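Local atomic coordinates of alpha-L-arabinofuranosidase B (Aspergillus kawachii, PDB entry 6SXT), a protein that hydrolyses terminal non-reducing alpha-L-arabinofuranosyl residues from arabinoxylan, L-arabinan and related plant polysaccharides, with a catalytic domain followed by an arabinose-binding domain. Residues S59-D62 and T63-N67; L36-S40 and D41-T45; S307-E310 and N311-A314. All blocks are in the same frame, centred on the assembly; numbering follows the deposited sequence.

Contact 1: S59-D62 and T63-N67; sequences SAQD and TFCAN. With NAG (2-acetamido-2-deoxy-beta-D-glucopyranose), chain D.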
loop_
_atom_site.group_PDB
_atom_site.type_symbol
_atom_site.label_atom_id
_atom_site.label_comp_id
_atom_site.label_asym_id
_atom_site.label_seq_id
_atom_site.Cartn_x
_atom_site.Cartn_y
_atom_site.Cartn_z
ATOM N N SER A 59 5.608 -7.805 16.868
ATOM C CA SER A 59 6.949 -8.028 17.406
ATOM C C SER A 59 7.580 -9.237 16.715
ATOM O O SER A 59 8.796 -9.182 16.385
ATOM C CB SER A 59 6.838 -8.151 18.920
ATOM O OG SER A 59 8.117 -8.397 19.430
ATOM N N ALA A 60 6.790 -10.274 16.449
ATOM C CA ALA A 60 7.293 -11.457 15.733
ATOM C C ALA A 60 7.702 -11.070 14.309
ATOM O O ALA A 60 8.676 -11.592 13.785
ATOM C CB ALA A 60 6.276 -12.571 15.722
ATOM N N GLN A 61 6.990 -10.158 13.660
ATOM C CA GLN A 61 7.426 -9.680 12.336
ATOM C C GLN A 61 8.764 -8.951 12.450
ATOM O O GLN A 61 9.674 -9.247 11.687
ATOM C CB GLN A 61 6.391 -8.764 11.694
ATOM C CG GLN A 61 6.906 -8.152 10.405
ATOM C CD GLN A 61 5.918 -7.288 9.681
ATOM O OE1 GLN A 61 4.802 -7.705 9.414
ATOM N NE2 GLN A 61 6.356 -6.075 9.319
ATOM N N ASP A 62 8.851 -8.021 13.389
ATOM C CA ASP A 62 10.093 -7.248 13.562
ATOM C C ASP A 62 11.270 -8.222 13.771
ATOM O O ASP A 62 12.381 -7.965 13.228
ATOM C CB ASP A 62 9.950 -6.312 14.746
ATOM C CG ASP A 62 8.981 -5.172 14.525
ATOM O OD1 ASP A 62 8.557 -4.955 13.384
ATOM O OD2 ASP A 62 8.714 -4.450 15.529
ATOM N N THR A 63 11.081 -9.275 14.569
ATOM C CA THR A 63 12.157 -10.247 14.828
ATOM C C THR A 63 12.540 -10.968 13.545
ATOM O O THR A 63 13.755 -11.090 13.198
ATOM C CB THR A 63 11.663 -11.228 15.911
ATOM O OG1 THR A 63 11.500 -10.423 17.081
ATOM C CG2 THR A 63 12.617 -12.359 16.175
ATOM N N PHE A 64 11.558 -11.455 12.805
ATOM C CA PHE A 64 11.813 -12.241 11.570
ATOM C C PHE A 64 12.528 -11.374 10.541
ATOM O O PHE A 64 13.406 -11.868 9.838
ATOM C CB PHE A 64 10.493 -12.768 11.016
ATOM C CG PHE A 64 10.677 -13.651 9.825
ATOM C CD1 PHE A 64 11.252 -14.905 9.975
ATOM C CD2 PHE A 64 10.257 -13.261 8.560
ATOM C CE1 PHE A 64 11.380 -15.749 8.883
ATOM C CE2 PHE A 64 10.369 -14.120 7.481
ATOM C CZ PHE A 64 10.888 -15.369 7.662
ATOM N N CYS A 65 12.184 -10.083 10.494
ATOM C CA CYS A 65 12.593 -9.162 9.423
ATOM C C CYS A 65 13.865 -8.370 9.814
ATOM O O CYS A 65 14.267 -7.497 9.039
ATOM C CB CYS A 65 11.400 -8.281 9.083
ATOM S SG CYS A 65 10.026 -9.289 8.452
ATOM N N ALA A 66 14.448 -8.620 10.980
ATOM C CA ALA A 66 15.609 -7.858 11.488
ATOM C C ALA A 66 16.772 -7.978 10.494
ATOM O O ALA A 66 17.066 -9.069 9.986
ATOM C CB ALA A 66 16.002 -8.362 12.839
ATOM N N ASN A 67 17.431 -6.857 10.175
ATOM C CA ASN A 67 18.645 -6.877 9.336
ATOM C C ASN A 67 18.359 -7.470 7.968
ATOM O O ASN A 67 19.250 -8.073 7.383
ATOM C CB ASN A 67 19.809 -7.625 9.996
ATOM C CG ASN A 67 20.060 -7.073 11.348
ATOM O OD1 ASN A 67 19.609 -7.658 12.334
ATOM N ND2 ASN A 67 20.740 -5.935 11.373
HETATM C C1 NAG D . 21.013 -5.301 12.628
HETATM C C2 NAG D . 22.493 -5.235 12.984
HETATM C C3 NAG D . 22.682 -4.558 14.355
HETATM C C4 NAG D . 21.929 -3.218 14.414
HETATM C C5 NAG D . 20.529 -3.305 13.814
HETATM C C6 NAG D . 19.891 -1.905 13.622
HETATM C C7 NAG D . 23.767 -7.010 11.853
HETATM C C8 NAG D . 24.255 -8.417 11.899
HETATM N N2 NAG D . 23.099 -6.568 12.930
HETATM O O3 NAG D . 24.098 -4.355 14.668
HETATM O O4 NAG D . 21.926 -2.696 15.746
HETATM O O5 NAG D . 20.489 -3.964 12.535
HETATM O O6 NAG D . 20.755 -1.076 12.787
HETATM O O7 NAG D . 23.976 -6.289 10.877
#

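Contact 2: L36-S40 and D41-T45; sequences LQRGS and DDTTT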
loop_
_atom_site.group_PDB
_atom_site.type_symbol
_atom_site.label_atom_id
_atom_site.label_comp_id
_atom_site.label_asym_id
_atom_site.label_seq_id
_atom_site.Cartn_x
_atom_site.Cartn_y
_atom_site.Cartn_z
ATOM N N LEU A 36 4.952 -13.902 5.755
ATOM C CA LEU A 36 6.116 -13.076 5.410
ATOM C C LEU A 36 7.134 -13.910 4.656
ATOM O O LEU A 36 7.289 -15.098 5.005
ATOM C CB LEU A 36 6.777 -12.576 6.674
ATOM C CG LEU A 36 5.998 -11.569 7.495
ATOM C CD1 LEU A 36 6.568 -11.486 8.904
ATOM C CD2 LEU A 36 6.006 -10.204 6.809
ATOM N N GLN A 37 7.900 -13.260 3.791
ATOM C CA GLN A 37 9.112 -13.844 3.179
ATOM C C GLN A 37 10.227 -12.830 3.358
ATOM O O GLN A 37 9.985 -11.655 3.032
ATOM C CB GLN A 37 8.916 -14.182 1.721
ATOM C CG GLN A 37 10.149 -14.848 1.106
ATOM C CD GLN A 37 9.890 -15.217 -0.343
ATOM O OE1 GLN A 37 9.037 -14.644 -1.033
ATOM N NE2 GLN A 37 10.538 -16.292 -0.806
ATOM N N ARG A 38 11.357 -13.246 3.883
ATOM C CA ARG A 38 12.481 -12.321 4.120
ATOM C C ARG A 38 13.551 -12.510 3.057
ATOM O O ARG A 38 13.780 -13.621 2.574
ATOM C CB ARG A 38 13.034 -12.462 5.530
ATOM C CG ARG A 38 13.731 -13.788 5.834
ATOM C CD ARG A 38 14.115 -13.832 7.287
ATOM N NE ARG A 38 14.687 -15.116 7.592
ATOM C CZ ARG A 38 14.971 -15.544 8.802
ATOM N NH1 ARG A 38 14.644 -14.832 9.870
ATOM N NH2 ARG A 38 15.494 -16.760 8.942
ATOM N N GLY A 39 14.248 -11.422 2.764
ATOM C CA GLY A 39 15.209 -11.444 1.653
ATOM C C GLY A 39 16.504 -12.131 1.982
ATOM O O GLY A 39 17.198 -12.591 1.027
ATOM N N SER A 40 16.884 -12.224 3.227
ATOM C CA SER A 40 18.192 -12.797 3.649
ATOM C C SER A 40 18.306 -14.254 3.205
ATOM O O SER A 40 19.328 -14.676 2.639
ATOM C CB SER A 40 18.340 -12.677 5.118
ATOM O OG SER A 40 17.232 -13.339 5.781
ATOM N N ASP A 41 17.262 -15.054 3.387
ATOM C CA ASP A 41 17.335 -16.493 3.057
ATOM C C ASP A 41 16.114 -16.938 2.244
ATOM O O ASP A 41 15.995 -18.149 1.938
ATOM C CB ASP A 41 17.558 -17.332 4.316
ATOM C CG ASP A 41 16.486 -17.192 5.392
ATOM O OD1 ASP A 41 15.399 -16.608 5.053
ATOM O OD2 ASP A 41 16.702 -17.707 6.504
ATOM N N ASP A 42 15.212 -16.028 1.873
ATOM C CA ASP A 42 13.992 -16.314 1.116
ATOM C C ASP A 42 13.060 -17.290 1.847
ATOM O O ASP A 42 12.139 -17.773 1.168
ATOM C CB ASP A 42 14.320 -16.819 -0.277
ATOM C CG ASP A 42 14.716 -15.708 -1.229
ATOM O OD1 ASP A 42 14.354 -14.553 -0.976
ATOM O OD2 ASP A 42 15.348 -16.037 -2.240
ATOM N N THR A 43 13.254 -17.494 3.135
ATOM C CA THR A 43 12.313 -18.346 3.881
ATOM C C THR A 43 11.103 -17.532 4.355
ATOM O O THR A 43 11.087 -16.307 4.315
ATOM C CB THR A 43 12.967 -19.064 5.056
ATOM O OG1 THR A 43 13.322 -18.161 6.106
ATOM C CG2 THR A 43 14.185 -19.840 4.569
ATOM N N THR A 44 10.117 -18.240 4.844
ATOM C CA THR A 44 8.830 -17.626 5.256
ATOM C C THR A 44 8.493 -17.927 6.690
ATOM O O THR A 44 9.058 -18.851 7.311
ATOM C CB THR A 44 7.683 -18.133 4.405
ATOM O OG1 THR A 44 7.503 -19.540 4.606
ATOM C CG2 THR A 44 7.895 -17.854 2.944
ATOM N N THR A 45 7.575 -17.142 7.244
ATOM C CA THR A 45 6.978 -17.424 8.540
ATOM C C THR A 45 5.568 -16.861 8.502
ATOM O O THR A 45 5.235 -16.073 7.583
ATOM C CB THR A 45 7.809 -16.878 9.693
ATOM O OG1 THR A 45 7.358 -17.582 10.869
ATOM C CG2 THR A 45 7.647 -15.386 9.896
#

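Contact 3: S307-E310 and N311-A314; sequences SVQE and NIVA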
loop_
_atom_site.group_PDB
_atom_site.type_symbol
_atom_site.label_atom_id
_atom_site.label_comp_id
_atom_site.label_asym_id
_atom_site.label_seq_id
_atom_site.Cartn_x
_atom_site.Cartn_y
_atom_site.Cartn_z
ATOM N N SER A 307 -22.892 -1.747 12.951
ATOM C CA SER A 307 -22.284 -2.496 14.083
ATOM C C SER A 307 -20.817 -2.771 13.734
ATOM O O SER A 307 -19.954 -2.694 14.612
ATOM C CB SER A 307 -23.029 -3.752 14.422
ATOM O OG SER A 307 -24.285 -3.387 15.027
ATOM N N VAL A 308 -20.557 -3.187 12.497
ATOM C CA VAL A 308 -19.154 -3.390 12.023
ATOM C C VAL A 308 -18.351 -2.100 12.178
ATOM O O VAL A 308 -17.215 -2.108 12.678
ATOM C CB VAL A 308 -19.144 -3.899 10.575
ATOM C CG1 VAL A 308 -17.726 -3.894 10.013
ATOM C CG2 VAL A 308 -19.749 -5.286 10.511
ATOM N N GLN A 309 -18.903 -0.946 11.769
ATOM C CA GLN A 309 -18.210 0.350 11.864
ATOM C C GLN A 309 -17.931 0.698 13.337
ATOM O O GLN A 309 -16.846 1.152 13.623
ATOM C CB GLN A 309 -18.992 1.446 11.138
ATOM C CG GLN A 309 -18.550 2.836 11.487
ATOM C CD GLN A 309 -17.164 3.249 11.078
ATOM O OE1 GLN A 309 -16.679 4.338 11.470
ATOM N NE2 GLN A 309 -16.558 2.466 10.244
ATOM N N GLU A 310 -18.877 0.386 14.235
ATOM C CA GLU A 310 -18.659 0.622 15.687
ATOM C C GLU A 310 -17.475 -0.232 16.169
ATOM O O GLU A 310 -16.634 0.284 16.916
ATOM C CB GLU A 310 -19.942 0.275 16.432
ATOM C CG GLU A 310 -19.859 0.577 17.901
ATOM C CD GLU A 310 -21.192 0.406 18.644
ATOM O OE1 GLU A 310 -22.139 -0.175 18.052
ATOM O OE2 GLU A 310 -21.254 0.836 19.802
ATOM N N ASN A 311 -17.361 -1.445 15.672
ATOM C CA ASN A 311 -16.257 -2.366 16.004
ATOM C C ASN A 311 -14.943 -1.770 15.491
ATOM O O ASN A 311 -13.939 -1.788 16.223
ATOM C CB ASN A 311 -16.581 -3.739 15.489
ATOM C CG ASN A 311 -15.465 -4.710 15.756
ATOM O OD1 ASN A 311 -14.439 -4.684 15.056
ATOM N ND2 ASN A 311 -15.618 -5.504 16.806
ATOM N N ILE A 312 -14.904 -1.328 14.235
ATOM C CA ILE A 312 -13.697 -0.705 13.642
ATOM C C ILE A 312 -13.249 0.474 14.484
ATOM O O ILE A 312 -12.075 0.579 14.827
ATOM C CB ILE A 312 -13.972 -0.348 12.175
ATOM C CG1 ILE A 312 -14.181 -1.590 11.338
ATOM C CG2 ILE A 312 -12.807 0.464 11.663
ATOM C CD1 ILE A 312 -14.798 -1.293 9.982
ATOM N N VAL A 313 -14.152 1.367 14.838
ATOM C CA VAL A 313 -13.831 2.552 15.653
ATOM C C VAL A 313 -13.229 2.056 16.984
ATOM O O VAL A 313 -12.204 2.627 17.435
ATOM C CB VAL A 313 -15.063 3.444 15.868
ATOM C CG1 VAL A 313 -14.804 4.504 16.923
ATOM C CG2 VAL A 313 -15.456 4.111 14.552
ATOM N N ALA A 314 -13.791 1.033 17.560
ATOM C CA ALA A 314 -13.271 0.541 18.869
ATOM C C ALA A 314 -11.905 -0.111 18.719
ATOM O O ALA A 314 -11.190 -0.233 19.745
ATOM C CB ALA A 314 -14.261 -0.396 19.507
#

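Contact 1: S59-D62 and T63-N67
Ser-59, Ala-60 and Gln-61 meet Thr-63, Phe-64 and Cys-65 one turn further on, a local contact in the last part of the short surface helix 58-64 of the catalytic domain. Three backbone bonds carry it: Thr-63 N reaches Ser-59 O at 2.9 Å, Phe-64 N reaches Ala-60 O at 3.0 Å, and Cys-65 N reaches Gln-61 O at 2.9 Å. On the exposed side Thr-63 OG1 lies 3.1 Å from Ser-59 O, and a small polar side chain suits this surface position.

On the inner side, Cys-65 SG is turned back over the preceding turn (chi1 -62°) and lies 3.3 Å from Gln-61 O, with Gln-61 CG alongside the sulfur at 3.9 Å. The sulfur is tied to Cys-70, a disulfide that fastens the segment leaving the helix to strand 70-75. The long, extended chain of Gln-61 suits a buried place because both ends of its amide are used: OE1 bonds to Tyr-34 OH and NE2 to Ala-107 O. Asp-62, nearer the surface, holds Tyr-120 OH with OD1.

Beyond the helix the chain runs out to Asn-67, whose positive phi (60°) is a conformation asparagine adopts readily. Its ND2 is bonded covalently to NAG C1 at 1.4 Å and makes a hydrogen bond to Leu-428 O, so glycan and asparagine lie against the arabinose-binding domain; Asn-67 O accepts a hydrogen bond from Asn-470 ND2 there. The ring of Phe-64, swung opposite its own N (chi1 -176°), leaves the helix for strands 34-38 and 44-47, where Leu-36 and Thr-45 receive it, while Ala-60 and Gln-61 rest on Ile-47.

Contact 2: L36-S40 and D41-T45
Arg-38 and Asp-41 both place CG between their own backbone N and carbonyl carbon, the crowded position (chi1 67° and 59°), and this turns the two charged groups toward each other across the end of the beta hairpin of strands 34-38 and 44-47. The arginine chain then runs extended to NE and grips the carboxylate side-on: NE bonds to Asp-41 OD1 at 3.0 Å, with the oxygen in the guanidinium plane, and NH2 makes a salt bridge to Asp-41 OD2 at 2.9 Å on its syn side. Guanidinium and carboxylate are nevertheless turned 45° apart.

Asp-41 OD1 has further work. It accepts from Thr-43 N at 3.0 Å, closing an Asx turn, and from Thr-43 OG1 at 2.8 Å. Three donors converge on this oxygen, all well out of the carboxylate plane: Arg-38 NE on one side, Thr-43 N and OG1 on the other; together they fix the rotation of the group. The concentration of donors probably favours its charged form. Aspartate suits this place because its short side chain can reach two residues ahead while still meeting the arginine. Arg-38 NH1 turns to Phe-64 O instead.

The extended chain of Gln-37 donates NE2 to Asp-42 O at 2.9 Å and ties down the loop from the face that also carries Thr-44, its non-hydrogen-bonded partner. Asp-42, with a positive phi, carries its carboxylate outward, where OD1 forms a salt bridge with Lys-466 NZ of the arabinose-binding domain, a lysine that also donates a hydrogen bond to Gly-39 O. Backbone pairing runs from Arg-38 N to Thr-43 O and on to the hydrogen-bonded pair Leu-36 and Thr-45: their side chains stand next to each other on one face of the sheet, Leu-36 CD1 4.2 Å from Thr-45 CG2.

Contact 3: S307-E310 and N311-A314
Val-308 and Ile-312, one turn apart, form the apolar contact here: Val-308 CG1 meets Ile-312 CD1 at 3.9 Å, the two branched side chains slanting across one another. Ile-312 sets CG1 beside its own backbone N (chi1 -66°), which lays that branch against the preceding turn, 3.4 Å from Val-308 O. Beneath them the backbone fixes the spacing, with Ile-312 N bonded to Val-308 O at 2.9 Å and Val-313 N to Gln-309 O at 3.0 Å. Asn-311 N to Ser-307 O and Ala-314 N to Glu-310 O repeat the pattern on the outer side, where Glu-310, extended, and the small Ala-314 suit a solvent-facing surface.

Further out, Tyr-148 receives both Val-308 and Ile-312, and Val-150 of the same strand 145-152 adds to the seat of Ile-312. Ile-7 and Tyr-8 of helix 4-10 cover Val-308. Asn-311 stands at the margin, its OD1 bonded to Arg-23 NH1, a polar tie to a neighbouring loop. With Val-308 and Ile-312 buried and Glu-310 exposed, this is a broadly amphipathic alpha-helix, packed on the large antiparallel sheet of the concanavalin-like catalytic domain.

In the fold
All three contacts belong to the catalytic domain and come along the chain in the order 2, 1, 3. Contacts 2 and 1 are close neighbours, their centres 11 Å apart: the hairpin of strands 34-38 and 44-47 leads into helix 58-64, which folds back over it and is held to the same four-stranded sheet. Both also reach residues of the arabinose-binding domain, so this corner probably contributes to the interface between the two domains. Contact 3 stands apart, its centre about 30 Å from contact 1 and 34 Å from contact 2, on helix 302-315 against the nine-stranded sheet. None of them lies at the catalytic or sugar-binding sites.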